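Local coordinates for protein ShdD (Sedimentibacter hydroxybenzoicus, PDB 7AE5), which is the small zinc-binding subunit of a vanillic acid decarboxylase complex of the UbiD type, though its precise biochemical role in phenolic acid metabolism is unknown, at residues H[47-51]-H[52-56]. Numbering follows the deposited sequence.
Sequences FKLDD and NKIAN
An aspartate N-cap opens the short helix 51-55, where D50 and K53 meet at the first turn, a worked example of how a side chain can stand in for the carbonyl acceptors that a helix start lacks. OD1 of D50 takes the backbone N-H of K53 at 2.6 Å, almost dead straight (178°) and met nearly along the C-O axis of the carboxylate. The torsion that allows this sets CG between the backbone N and the carbonyl carbon of D50 (chi1 61°), turning the carboxylate onto the N-terminal turn. K53 then returns the contact from its far end: its chain bends at chi2 and chi4, its CE lies 3.4 Å from D50 OD2, and NZ forms a long salt bridge to the same oxygen at 3.5 Å. The carboxylate thus takes the backbone N-H firmly through OD1, while the ammonium group lies more loosely near OD2; its negative charge at the helix N-terminus would be expected to be favourable there. Behind the cap the regular pattern begins, with I54 N donating to D50 O at 3.2 Å and A55 N to D51 O at 3.0 Å. Upstream of the cap, L49 lies across I54 at about a right angle, CD1 being 4.1 Å from I54 CG1. L49 also packs on R5 and on V272 of a neighbouring phenolic acid decarboxylase chain, I54 packs on K30, and D51 OD1 forms a salt bridge with K30. The turn lies at the surface where the loop after strand 34-36 runs into helix 51-55, beside the four-cysteine zinc site, the side chain of I54 about 6 Å from the zinc ion.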
loop_
_atom_site.group_PDB
_atom_site.type_symbol
_atom_site.label_atom_id
_atom_site.label_comp_id
_atom_site.label_asym_id
_atom_site.label_seq_id
_atom_site.Cartn_x
_atom_site.Cartn_y
_atom_site.Cartn_z
ATOM N N PHE H 47 -18.401 35.988 -4.984
ATOM C CA PHE H 47 -18.062 36.712 -6.201
ATOM C C PHE H 47 -18.221 38.219 -6.059
ATOM O O PHE H 47 -17.875 38.951 -6.991
ATOM C CB PHE H 47 -18.912 36.209 -7.373
ATOM C CG PHE H 47 -18.610 34.792 -7.769
ATOM C CD1 PHE H 47 -17.300 34.351 -7.862
ATOM C CD2 PHE H 47 -19.632 33.900 -8.038
ATOM C CE1 PHE H 47 -17.016 33.046 -8.222
ATOM C CE2 PHE H 47 -19.355 32.595 -8.398
ATOM C CZ PHE H 47 -18.046 32.167 -8.490
ATOM N N LYS H 48 -18.731 38.694 -4.926
ATOM C CA LYS H 48 -18.799 40.127 -4.678
ATOM C C LYS H 48 -17.396 40.696 -4.507
ATOM O O LYS H 48 -16.486 40.032 -4.003
ATOM C CB LYS H 48 -19.638 40.417 -3.432
ATOM C CG LYS H 48 -21.132 40.218 -3.627
ATOM C CD LYS H 48 -21.909 40.582 -2.372
ATOM C CE LYS H 48 -23.406 40.566 -2.630
ATOM N NZ LYS H 48 -24.176 40.934 -1.411
ATOM N N LEU H 49 -17.224 41.943 -4.934
ATOM C CA LEU H 49 -15.933 42.608 -4.888
ATOM C C LEU H 49 -16.006 43.836 -3.990
ATOM O O LEU H 49 -17.083 44.375 -3.724
ATOM C CB LEU H 49 -15.469 43.014 -6.292
ATOM C CG LEU H 49 -15.183 41.863 -7.258
ATOM C CD1 LEU H 49 -14.816 42.394 -8.637
ATOM C CD2 LEU H 49 -14.080 40.972 -6.707
ATOM N N ASP H 50 -14.840 44.261 -3.514
ATOM C CA ASP H 50 -14.706 45.518 -2.790
ATOM C C ASP H 50 -13.408 46.179 -3.243
ATOM O O ASP H 50 -12.784 45.762 -4.223
ATOM C CB ASP H 50 -14.775 45.298 -1.269
ATOM C CG ASP H 50 -13.672 44.387 -0.739
ATOM O OD1 ASP H 50 -12.613 44.243 -1.387
ATOM O OD2 ASP H 50 -13.868 43.810 0.352
ATOM N N ASP H 51 -12.989 47.214 -2.512
ATOM C CA ASP H 51 -11.776 47.931 -2.885
ATOM C C ASP H 51 -10.530 47.089 -2.637
ATOM O O ASP H 51 -9.574 47.141 -3.419
ATOM C CB ASP H 51 -11.696 49.251 -2.119
ATOM C CG ASP H 51 -12.985 50.042 -2.190
ATOM O OD1 ASP H 51 -13.095 50.925 -3.066
ATOM O OD2 ASP H 51 -13.891 49.775 -1.371
ATOM N N ASN H 52 -10.522 46.304 -1.558
ATOM C CA ASN H 52 -9.325 45.543 -1.217
ATOM C C ASN H 52 -9.169 44.306 -2.095
ATOM O O ASN H 52 -8.049 43.971 -2.495
ATOM C CB ASN H 52 -9.350 45.150 0.260
ATOM C CG ASN H 52 -8.004 45.341 0.932
ATOM O OD1 ASN H 52 -7.099 44.521 0.776
ATOM N ND2 ASN H 52 -7.861 46.432 1.677
ATOM N N LYS H 53 -10.270 43.612 -2.401
ATOM C CA LYS H 53 -10.176 42.477 -3.312
ATOM C C LYS H 53 -9.786 42.920 -4.715
ATOM O O LYS H 53 -9.081 42.189 -5.419
ATOM C CB LYS H 53 -11.494 41.700 -3.353
ATOM C CG LYS H 53 -11.708 40.772 -2.167
ATOM C CD LYS H 53 -12.814 41.262 -1.249
ATOM C CE LYS H 53 -12.718 40.629 0.131
ATOM N NZ LYS H 53 -11.580 41.183 0.922
ATOM N N ILE H 54 -10.223 44.110 -5.134
ATOM C CA ILE H 54 -9.856 44.618 -6.453
ATOM C C ILE H 54 -8.388 45.024 -6.482
ATOM O O ILE H 54 -7.662 44.715 -7.435
ATOM C CB ILE H 54 -10.778 45.785 -6.849
ATOM C CG1 ILE H 54 -12.090 45.251 -7.424
ATOM C CG2 ILE H 54 -10.091 46.704 -7.847
ATOM C CD1 ILE H 54 -13.195 46.279 -7.474
ATOM N N ALA H 55 -7.923 45.715 -5.438
ATOM C CA ALA H 55 -6.518 46.100 -5.372
ATOM C C ALA H 55 -5.603 44.886 -5.264
ATOM O O ALA H 55 -4.493 44.901 -5.809
ATOM C CB ALA H 55 -6.287 47.046 -4.192
ATOM N N ASN H 56 -6.039 43.837 -4.568
ATOM C CA ASN H 56 -5.256 42.620 -4.399
ATOM C C ASN H 56 -5.477 41.615 -5.524
ATOM O O ASN H 56 -4.978 40.488 -5.440
ATOM C CB ASN H 56 -5.584 41.963 -3.053
ATOM C CG ASN H 56 -5.112 42.786 -1.871
ATOM O OD1 ASN H 56 -4.741 43.949 -2.020
ATOM N ND2 ASN H 56 -5.136 42.188 -0.683
#